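D-alanyl-D-alanine carboxypeptidase (Mycobacterium tuberculosis H37Rv, PDB 4RYE) removes the terminal D-alanine from peptidoglycan stem peptides as a serine-type D,D-carboxypeptidase, and so probably takes part in shaping the mycobacterial cell wall. Local coordinates at residues P14-P19 with A250-D255; N79-K84 with Q189-Q194; D96-V101 with D105-L110; T209-A214 with Y236-E241. All coordinates share one frame; numbering follows the deposited sequence.

Contact 1 of 4, residues P14-P19 with A250-D255; sequences PIPDGP and AATLFD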
# COMPACT_ATOMS: atom_id res chain seq x y z
N PRO A 14 3.62 -27.00 -2.24
CA PRO A 14 3.38 -26.22 -3.46
C PRO A 14 2.39 -25.08 -3.21
O PRO A 14 1.33 -25.30 -2.60
CB PRO A 14 2.76 -27.25 -4.42
CG PRO A 14 3.27 -28.57 -3.94
CD PRO A 14 3.33 -28.43 -2.44
N ILE A 15 2.74 -23.88 -3.66
CA ILE A 15 1.91 -22.70 -3.48
C ILE A 15 0.78 -22.70 -4.51
O ILE A 15 1.04 -22.75 -5.72
CB ILE A 15 2.76 -21.42 -3.57
CG1 ILE A 15 3.77 -21.39 -2.42
CG2 ILE A 15 1.89 -20.17 -3.56
CD1 ILE A 15 4.68 -20.16 -2.40
N PRO A 16 -0.48 -22.67 -4.04
CA PRO A 16 -1.63 -22.75 -4.95
C PRO A 16 -1.61 -21.62 -5.98
O PRO A 16 -1.11 -20.53 -5.68
CB PRO A 16 -2.82 -22.58 -4.01
CG PRO A 16 -2.35 -23.18 -2.71
CD PRO A 16 -0.89 -22.72 -2.63
N ASP A 17 -2.13 -21.88 -7.17
CA ASP A 17 -2.19 -20.84 -8.19
C ASP A 17 -3.12 -19.71 -7.75
O ASP A 17 -4.05 -19.94 -6.97
CB ASP A 17 -2.66 -21.42 -9.53
CG ASP A 17 -1.74 -22.52 -10.06
OD1 ASP A 17 -0.60 -22.64 -9.57
OD2 ASP A 17 -2.17 -23.26 -10.97
N GLY A 18 -2.87 -18.51 -8.24
CA GLY A 18 -3.69 -17.36 -7.90
C GLY A 18 -3.66 -16.31 -8.99
O GLY A 18 -2.89 -16.42 -9.94
N PRO A 19 -4.51 -15.28 -8.86
CA PRO A 19 -4.65 -14.24 -9.90
C PRO A 19 -3.42 -13.34 -10.05
O PRO A 19 -3.21 -12.82 -11.15
CB PRO A 19 -5.85 -13.41 -9.41
CG PRO A 19 -5.93 -13.68 -7.93
CD PRO A 19 -5.52 -15.12 -7.80
N ALA A 250 -4.17 -13.74 -0.91
CA ALA A 250 -3.40 -13.13 0.16
C ALA A 250 -3.43 -14.03 1.39
O ALA A 250 -2.41 -14.25 2.03
CB ALA A 250 -3.92 -11.74 0.50
N ALA A 251 -4.61 -14.54 1.72
CA ALA A 251 -4.75 -15.41 2.88
C ALA A 251 -3.99 -16.72 2.62
O ALA A 251 -3.37 -17.28 3.53
CB ALA A 251 -6.22 -15.68 3.17
N THR A 252 -4.04 -17.20 1.39
CA THR A 252 -3.31 -18.41 1.01
C THR A 252 -1.79 -18.22 1.16
O THR A 252 -1.10 -19.12 1.67
CB THR A 252 -3.67 -18.83 -0.43
OG1 THR A 252 -4.98 -19.40 -0.43
CG2 THR A 252 -2.69 -19.87 -0.96
N LEU A 253 -1.28 -17.07 0.75
CA LEU A 253 0.16 -16.79 0.88
C LEU A 253 0.61 -16.64 2.32
O LEU A 253 1.64 -17.18 2.71
CB LEU A 253 0.56 -15.56 0.06
CG LEU A 253 0.63 -15.81 -1.45
CD1 LEU A 253 0.93 -14.51 -2.17
CD2 LEU A 253 1.69 -16.87 -1.77
N PHE A 254 -0.18 -15.92 3.12
CA PHE A 254 0.10 -15.78 4.55
C PHE A 254 0.08 -17.14 5.24
O PHE A 254 1.01 -17.48 5.98
CB PHE A 254 -0.90 -14.82 5.21
CG PHE A 254 -0.56 -13.35 5.03
CD1 PHE A 254 0.72 -12.86 5.29
CD2 PHE A 254 -1.54 -12.45 4.62
CE1 PHE A 254 1.02 -11.50 5.14
CE2 PHE A 254 -1.25 -11.10 4.45
CZ PHE A 254 0.03 -10.62 4.72
N ASP A 255 -0.99 -17.92 5.00
CA ASP A 255 -1.11 -19.26 5.57
C ASP A 255 0.11 -20.12 5.20
O ASP A 255 0.68 -20.80 6.05
CB ASP A 255 -2.36 -19.98 5.05
CG ASP A 255 -3.64 -19.57 5.77
OD1 ASP A 255 -3.58 -18.81 6.77
OD2 ASP A 255 -4.73 -20.02 5.34

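Contact 2 of 4, residues N79-K84 with Q189-Q194; sequences NCVGVK and QLIVNQ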
# COMPACT_ATOMS: atom_id res chain seq x y z
N ASN A 79 -11.28 6.69 -6.39
CA ASN A 79 -11.86 6.97 -5.06
C ASN A 79 -11.59 8.35 -4.48
O ASN A 79 -10.49 8.88 -4.59
CB ASN A 79 -11.34 5.93 -4.05
CG ASN A 79 -11.98 4.57 -4.23
OD1 ASN A 79 -12.80 4.36 -5.12
ND2 ASN A 79 -11.59 3.62 -3.38
N CYS A 80 -12.62 8.92 -3.86
CA CYS A 80 -12.49 10.18 -3.15
C CYS A 80 -12.99 10.04 -1.71
O CYS A 80 -14.01 9.40 -1.47
CB CYS A 80 -13.27 11.29 -3.88
SG CYS A 80 -12.52 11.82 -5.44
N VAL A 81 -12.27 10.62 -0.76
CA VAL A 81 -12.74 10.62 0.62
C VAL A 81 -13.75 11.75 0.82
O VAL A 81 -14.60 11.68 1.71
CB VAL A 81 -11.57 10.72 1.64
CG1 VAL A 81 -10.87 12.07 1.55
CG2 VAL A 81 -12.06 10.44 3.07
N GLY A 82 -13.67 12.77 -0.03
CA GLY A 82 -14.63 13.86 -0.00
C GLY A 82 -14.04 15.20 0.42
O GLY A 82 -14.72 16.02 1.04
N VAL A 83 -12.77 15.42 0.08
CA VAL A 83 -12.15 16.74 0.25
C VAL A 83 -12.95 17.80 -0.51
O VAL A 83 -13.36 17.59 -1.66
CB VAL A 83 -10.70 16.72 -0.24
CG1 VAL A 83 -10.10 18.13 -0.25
CG2 VAL A 83 -9.87 15.78 0.61
N LYS A 84 -13.19 18.94 0.13
CA LYS A 84 -13.95 20.02 -0.51
C LYS A 84 -13.16 21.33 -0.48
O LYS A 84 -12.50 21.64 0.51
CB LYS A 84 -15.32 20.18 0.16
CG LYS A 84 -16.21 18.95 -0.02
CD LYS A 84 -17.55 19.09 0.66
CE LYS A 84 -18.46 17.91 0.32
NZ LYS A 84 -19.90 18.25 0.43
N GLN A 189 -18.06 12.65 9.19
CA GLN A 189 -18.60 11.41 8.63
C GLN A 189 -17.64 10.29 8.96
O GLN A 189 -16.42 10.44 8.82
CB GLN A 189 -18.78 11.52 7.10
CG GLN A 189 -17.51 11.96 6.33
CD GLN A 189 -17.65 11.93 4.80
OE1 GLN A 189 -18.52 12.60 4.23
NE2 GLN A 189 -16.78 11.16 4.14
N LEU A 190 -18.17 9.16 9.41
CA LEU A 190 -17.32 8.00 9.67
C LEU A 190 -16.94 7.33 8.34
O LEU A 190 -17.81 7.01 7.54
CB LEU A 190 -18.06 7.01 10.59
CG LEU A 190 -17.24 5.89 11.24
CD1 LEU A 190 -17.78 5.59 12.62
CD2 LEU A 190 -17.28 4.63 10.39
N ILE A 191 -15.64 7.15 8.11
CA ILE A 191 -15.18 6.38 6.96
C ILE A 191 -14.62 5.04 7.43
O ILE A 191 -14.03 4.95 8.51
CB ILE A 191 -14.12 7.13 6.14
CG1 ILE A 191 -12.91 7.48 7.01
CG2 ILE A 191 -14.74 8.39 5.51
CD1 ILE A 191 -11.71 8.00 6.23
N VAL A 192 -14.80 3.99 6.62
CA VAL A 192 -14.38 2.65 7.01
C VAL A 192 -13.19 2.19 6.19
O VAL A 192 -13.01 2.59 5.03
CB VAL A 192 -15.53 1.62 6.91
CG1 VAL A 192 -16.71 2.05 7.76
CG2 VAL A 192 -15.97 1.43 5.46
N ASN A 193 -12.35 1.37 6.81
CA ASN A 193 -11.18 0.82 6.17
C ASN A 193 -11.60 -0.20 5.11
O ASN A 193 -12.29 -1.16 5.42
CB ASN A 193 -10.29 0.13 7.22
CG ASN A 193 -8.89 -0.13 6.72
OD1 ASN A 193 -8.67 -0.40 5.54
ND2 ASN A 193 -7.92 -0.04 7.63
N GLN A 194 -11.17 0.01 3.87
CA GLN A 194 -11.57 -0.88 2.77
C GLN A 194 -10.75 -2.17 2.69
O GLN A 194 -11.04 -3.02 1.85
CB GLN A 194 -11.52 -0.14 1.43
CG GLN A 194 -10.11 0.14 0.93
CD GLN A 194 -10.09 0.98 -0.33
OE1 GLN A 194 -11.14 1.45 -0.80
NE2 GLN A 194 -8.91 1.16 -0.90

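Contact 3 of 4, residues D96-V101 with D105-L110; sequences DGLLLV and DAANTL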
# COMPACT_ATOMS: atom_id res chain seq x y z
N ASP A 96 -5.75 9.36 6.98
CA ASP A 96 -6.85 8.40 7.15
C ASP A 96 -7.60 8.22 5.84
O ASP A 96 -7.90 7.09 5.45
CB ASP A 96 -7.84 8.87 8.23
CG ASP A 96 -7.27 8.76 9.64
OD1 ASP A 96 -6.32 7.98 9.84
OD2 ASP A 96 -7.77 9.47 10.54
N GLY A 97 -7.92 9.34 5.18
CA GLY A 97 -8.59 9.29 3.89
C GLY A 97 -7.73 8.55 2.87
O GLY A 97 -8.24 7.71 2.11
N LEU A 98 -6.43 8.85 2.89
CA LEU A 98 -5.48 8.20 1.99
C LEU A 98 -5.42 6.69 2.17
O LEU A 98 -5.46 5.93 1.20
CB LEU A 98 -4.07 8.77 2.21
CG LEU A 98 -3.01 8.29 1.24
CD1 LEU A 98 -3.24 8.94 -0.12
CD2 LEU A 98 -1.61 8.61 1.75
N LEU A 99 -5.31 6.26 3.43
CA LEU A 99 -5.00 4.86 3.72
C LEU A 99 -6.22 3.97 3.95
O LEU A 99 -6.14 2.77 3.72
CB LEU A 99 -4.04 4.78 4.90
CG LEU A 99 -2.66 5.41 4.66
CD1 LEU A 99 -1.83 5.27 5.91
CD2 LEU A 99 -1.95 4.78 3.47
N LEU A 100 -7.33 4.54 4.40
CA LEU A 100 -8.54 3.74 4.66
C LEU A 100 -9.44 3.59 3.43
O LEU A 100 -10.01 2.51 3.20
CB LEU A 100 -9.36 4.30 5.83
CG LEU A 100 -9.01 3.79 7.23
CD1 LEU A 100 -7.55 4.05 7.56
CD2 LEU A 100 -9.90 4.43 8.27
N VAL A 101 -9.59 4.65 2.65
CA VAL A 101 -10.47 4.59 1.48
C VAL A 101 -9.77 4.91 0.16
O VAL A 101 -10.43 5.09 -0.87
CB VAL A 101 -11.73 5.48 1.65
CG1 VAL A 101 -12.48 5.13 2.93
CG2 VAL A 101 -11.36 6.96 1.63
N ASP A 105 -8.20 12.36 -3.77
CA ASP A 105 -8.29 13.75 -3.33
C ASP A 105 -7.46 13.95 -2.07
O ASP A 105 -6.84 15.00 -1.89
CB ASP A 105 -9.75 14.20 -3.14
CG ASP A 105 -10.55 13.26 -2.24
OD1 ASP A 105 -10.07 12.15 -1.92
OD2 ASP A 105 -11.69 13.65 -1.86
N ALA A 106 -7.41 12.94 -1.21
CA ALA A 106 -6.56 12.98 -0.03
C ALA A 106 -5.08 13.00 -0.42
O ALA A 106 -4.28 13.73 0.16
CB ALA A 106 -6.85 11.78 0.85
N ALA A 107 -4.72 12.18 -1.41
CA ALA A 107 -3.36 12.16 -1.92
C ALA A 107 -2.96 13.51 -2.50
O ALA A 107 -1.88 14.02 -2.23
CB ALA A 107 -3.18 11.05 -2.96
N ASN A 108 -3.82 14.09 -3.32
CA ASN A 108 -3.46 15.36 -3.94
C ASN A 108 -3.41 16.51 -2.93
O ASN A 108 -2.65 17.47 -3.11
CB ASN A 108 -4.38 15.67 -5.13
CG ASN A 108 -4.20 14.67 -6.27
OD1 ASN A 108 -3.12 14.08 -6.42
ND2 ASN A 108 -5.24 14.47 -7.06
N THR A 109 -4.19 16.41 -1.86
CA THR A 109 -4.21 17.45 -0.84
C THR A 109 -3.00 17.32 0.07
O THR A 109 -2.45 18.32 0.54
CB THR A 109 -5.54 17.46 -0.04
OG1 THR A 109 -6.64 17.43 -0.96
CG2 THR A 109 -5.65 18.73 0.80
N LEU A 110 -2.56 16.09 0.32
CA LEU A 110 -1.29 15.87 1.00
C LEU A 110 -0.13 16.40 0.16
O LEU A 110 0.79 17.01 0.68
CB LEU A 110 -1.08 14.39 1.30
CG LEU A 110 -1.88 13.87 2.50
CD1 LEU A 110 -1.82 12.34 2.57
CD2 LEU A 110 -1.38 14.49 3.81

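Contact 4 of 4, residues T209-A214 with Y236-E241; sequences TGYTNA and YGLVKE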
# COMPACT_ATOMS: atom_id res chain seq x y z
N THR A 209 -4.63 -1.80 -1.02
CA THR A 209 -5.00 -2.36 -2.32
C THR A 209 -4.89 -1.30 -3.40
O THR A 209 -4.86 -0.11 -3.10
CB THR A 209 -6.45 -2.80 -2.33
OG1 THR A 209 -7.26 -1.68 -1.95
CG2 THR A 209 -6.66 -3.93 -1.34
N GLY A 210 -4.87 -1.73 -4.66
CA GLY A 210 -4.89 -0.78 -5.76
C GLY A 210 -5.44 -1.37 -7.05
O GLY A 210 -5.38 -2.58 -7.26
N TYR A 211 -5.97 -0.51 -7.91
CA TYR A 211 -6.35 -0.94 -9.25
C TYR A 211 -6.27 0.23 -10.22
O TYR A 211 -6.69 1.33 -9.89
CB TYR A 211 -7.77 -1.53 -9.29
CG TYR A 211 -8.18 -1.92 -10.70
CD1 TYR A 211 -7.85 -3.16 -11.22
CD2 TYR A 211 -8.85 -1.02 -11.53
CE1 TYR A 211 -8.19 -3.51 -12.51
CE2 TYR A 211 -9.20 -1.37 -12.82
CZ TYR A 211 -8.87 -2.61 -13.31
OH TYR A 211 -9.21 -2.97 -14.59
N THR A 212 -5.73 -0.04 -11.40
CA THR A 212 -5.93 0.80 -12.57
C THR A 212 -5.96 -0.15 -13.75
O THR A 212 -5.62 -1.32 -13.61
CB THR A 212 -4.80 1.83 -12.81
OG1 THR A 212 -3.59 1.14 -13.14
CG2 THR A 212 -4.57 2.75 -11.59
N ASN A 213 -6.35 0.36 -14.91
CA ASN A 213 -6.37 -0.47 -16.10
C ASN A 213 -4.96 -0.97 -16.44
O ASN A 213 -4.77 -2.12 -16.82
CB ASN A 213 -6.98 0.31 -17.28
CG ASN A 213 -7.44 -0.60 -18.39
OD1 ASN A 213 -8.07 -1.63 -18.15
ND2 ASN A 213 -7.12 -0.24 -19.63
N ALA A 214 -3.97 -0.09 -16.29
CA ALA A 214 -2.58 -0.45 -16.60
C ALA A 214 -1.93 -1.34 -15.53
O ALA A 214 -1.12 -2.20 -15.86
CB ALA A 214 -1.75 0.81 -16.83
N TYR A 236 -0.27 -6.96 -10.68
CA TYR A 236 -0.64 -7.28 -12.06
C TYR A 236 -1.57 -8.49 -12.18
O TYR A 236 -1.33 -9.39 -12.98
CB TYR A 236 0.61 -7.49 -12.91
CG TYR A 236 0.38 -7.22 -14.36
CD1 TYR A 236 -0.01 -5.96 -14.80
CD2 TYR A 236 0.54 -8.22 -15.30
CE1 TYR A 236 -0.23 -5.71 -16.14
CE2 TYR A 236 0.32 -7.98 -16.65
CZ TYR A 236 -0.06 -6.72 -17.06
OH TYR A 236 -0.28 -6.46 -18.39
N GLY A 237 -2.65 -8.49 -11.41
CA GLY A 237 -3.54 -9.63 -11.39
C GLY A 237 -4.98 -9.31 -11.73
O GLY A 237 -5.43 -8.18 -11.52
N LEU A 238 -5.68 -10.29 -12.27
CA LEU A 238 -7.11 -10.16 -12.52
C LEU A 238 -7.83 -11.41 -12.02
O LEU A 238 -7.40 -12.53 -12.29
CB LEU A 238 -7.37 -9.96 -14.02
CG LEU A 238 -6.89 -8.64 -14.61
CD1 LEU A 238 -7.12 -8.60 -16.11
CD2 LEU A 238 -7.57 -7.46 -13.93
N VAL A 239 -8.91 -11.20 -11.28
CA VAL A 239 -9.70 -12.31 -10.75
C VAL A 239 -10.63 -12.89 -11.81
O VAL A 239 -11.39 -12.17 -12.45
CB VAL A 239 -10.53 -11.88 -9.52
CG1 VAL A 239 -11.34 -13.05 -8.99
CG2 VAL A 239 -9.62 -11.34 -8.44
N LYS A 240 -10.57 -14.21 -11.99
CA LYS A 240 -11.46 -14.89 -12.92
C LYS A 240 -12.69 -15.41 -12.19
O LYS A 240 -12.62 -15.71 -10.99
CB LYS A 240 -10.71 -16.04 -13.60
CG LYS A 240 -9.41 -15.58 -14.26
CD LYS A 240 -8.49 -16.75 -14.60
CE LYS A 240 -7.08 -16.26 -14.95
NZ LYS A 240 -6.32 -15.72 -13.76
N GLU A 241 -13.82 -15.48 -12.89
CA GLU A 241 -15.05 -16.03 -12.33
C GLU A 241 -14.78 -17.41 -11.73
O GLU A 241 -14.18 -18.27 -12.37
CB GLU A 241 -16.15 -16.12 -13.39

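Contact 1 of 4, residues P14-P19 with A250-D255
Thr-252 OG1 is hydrogen-bonded to Asp-248 O, one turn earlier in helix 246-259. That bond ties the hydroxyl to its own helix, and the methyl CG2 is the branch that meets Pro-16. OG1 lies beside the backbone N of Thr-252 (chi1 -74°), which leaves CG2 anti to that N and turned to the loop. CG2 sits obliquely above one face of the proline ring, on the CG and CD side. Pro-16 CG and Pro-16 CD both lie 3.8 Å from Thr-252 CG2, and Pro-16 CB follows at 4.1 Å. The two side chains meet at a slant.

The second pair is one residue further on the helix and one residue back on the loop. Ile-15 CG2 comes to 3.8 Å from Leu-253 CD2, a methyl against a methyl. These two side chains cross at about a right angle, and no other atoms of the pair come as near. The backbones stay well apart, with Ile-15 CA 7.5 Å from Leu-253 CA.

The contact joins the loop that leads into strand 22-27 to the C-terminal helix 246-259. That helix lies against the antiparallel sheet of the penicillin-binding protein fold. Ala-250 and Phe-254 face strand 228-237, while Ile-15 and Leu-253 both touch Trp-23 of strand 22-27. Leu-253 is buried between loop and sheet, whereas Pro-16 lies at the surface. No hydrogen bond crosses between the segments, and contact is made through carbon atoms. The loop has a polar tie of its own, since Ile-15 N is hydrogen-bonded to Gln-8 OE1.

Contact 2 of 4, residues N79-K84 with Q189-Q194
This is a mixed contact, with an apolar pair in the middle and amides at both ends. It lies where the loop between strands 66-68 and 88-90 passes over strand 187-192. That strand forms a two-stranded antiparallel hairpin with strand 179-184.

The middle is held by Val-81 and Ile-191, both buried. Val-81 CG2 reaches 4.0 Å from Ile-191 CD1 and 4.2 Å from Ile-191 CG2, so one valine methyl rests between two ends of the isoleucine. CG1 of Ile-191 sits between its backbone N and carbonyl carbon (chi1 59°), which places CD1 on the loop side. Val-81 also touches Phe-182 of the partner strand.

At one end, Gln-189 extends its amide toward the loop backbone, with NE2 3.3 Å from Val-81 O. At the other, Asn-79 and Gln-194 approach from opposite directions. Asn-79 ND2 is 3.4 Å from Gln-194 OE1, but the angle is poor and the amide planes are 63° apart. The stronger partner of Asn-79 ND2 is Val-101 O, to which it is hydrogen-bonded.

Backbone N-H groups of the loop are gripped by Asp-105 of helix 104-113: OD1 takes Val-81 N, OD2 takes Gly-82 N and Val-83 N. Gln-194 touches Ser-102, assigned to the active site by similarity, and Lys-208.

In chemical terms, the side chain of Asn-79 and the N-H groups of residues 81 to 83 bond to Val-101 and Asp-105, not to the strand. Toward the strand the firm touch is the apolar pair Val-81 and Ile-191, and the Asn-79 and Gln-194 amides lie close without a hydrogen bond beside the active site.

Contact 3 of 4, residues D96-V101 with D105-L110
Leu-98 holds CG anti to its backbone N (chi1 -174°), and a second torsion of 73° spreads its two methyls over the facing helix. CD1 goes to Ala-107 and CD2 goes to Leu-110. Leu-98 CD1 lies 3.5 Å from Ala-107 CB, a tight apolar touch, and 3.7 Å from Ala-107 CA. The methyl thus presses on the helix backbone as well as on the small side chain. Leu-98 CD2 meets Leu-110 CD1 at 3.8 Å, and the two leucines meet at a slant.

Helix 91-100 and helix 104-113 form a helical hairpin. The short segments run at 137° to each other, and their axes come within 8.3 Å. Ser-102 lies in the turn between them, in a pattern that fits the SxN motif of serine penicillin-binding proteins. It is assigned to the active site by similarity. Leu-98 also touches Lys-50 and Leu-53 of helix 50-60.

Close approach of the backbones comes from small residues. Leu-98 CA is 5.3 Å from Ala-106 CA. Gly-97 has no side chain, and Ala-106 points its methyl at that place. Ala-106 CB is 3.6 Å from Leu-98 N and 3.9 Å from Gly-97 C.

All five touching residues are buried. No hydrogen bond crosses between the segments. Within helix 104-113, Asp-105 O accepts from Thr-109 N and, at 2.6 Å, from Thr-109 OG1, and the two donors come from opposite faces of the carbonyl plane. The Asp-105 carboxylate bonds the backbone of loop residues 81-83.

Contact 4 of 4, residues T209-A214 with Y236-E241
Tyr-236 leaves the chain with CB directed away from Ala-214, but its ring swings back toward it. CG stands anti to the backbone N (chi1 -155°), and the ring then runs beside the end of segment 209-214. Along one edge, CD1 comes to 4.1 Å from Ala-214 O, and the next atom, CE1, comes to 3.6 Å from the same oxygen. The carbonyl oxygen lies in the ring plane, so it meets the C-H edge and not the pi face. OH, at the tip, meets nothing of segment 209-214. The ring is also stacked with that of His-43 and touches Arg-216.

The backbone at Tyr-236 has positive phi and psi. With Gly-237 it forms a G1 beta bulge, both residues facing Lys-217, just before strand 218-225. The chain turns a corner here. The touching parts of the two segments run 112° apart and do not pair as strands. Strand 218-225 lies between them in the sheet, beside the edge strand 204-212.

A second, looser touch is made by Leu-238, the residue after the bulge. Tyr-211 CE1 is 4.2 Å from Leu-238 CD2, and the leucine methyl sits near the tyrosine ring plane, at its edge. Leu-238 also touches Arg-216.

This is a surface contact without a hydrogen bond between the segments. Thr-209 and Gly-210 follow Lys-208, consistent with the KTG motif of this family. The side chain of Tyr-211 lies about 7 Å from that of Ser-47, inferred to be the acylated serine.

In the fold
Contacts 2 and 3 lie side by side, their centres 8 Å apart. Gln-194 N is 2.8 Å from Leu-100 O, a probable hydrogen bond. Contact 4 lies farther off, its centre 22 Å from that of contact 2, yet Gln-194 NE2 comes to 3.4 Å from Thr-209 OG1. Contacts 2, 3 and 4 each bring one side chain near the active site: between side chains, Gln-194 is about 3 Å from Ser-102, Leu-98 about 4 Å from Lys-50, and Tyr-211 about 7 Å from Ser-47. Contact 1 is away from these sites, its centre 30 Å from those of contacts 2 and 3, but touches contact 4 at Pro-19 CB, 3.4 Å from Leu-238 O.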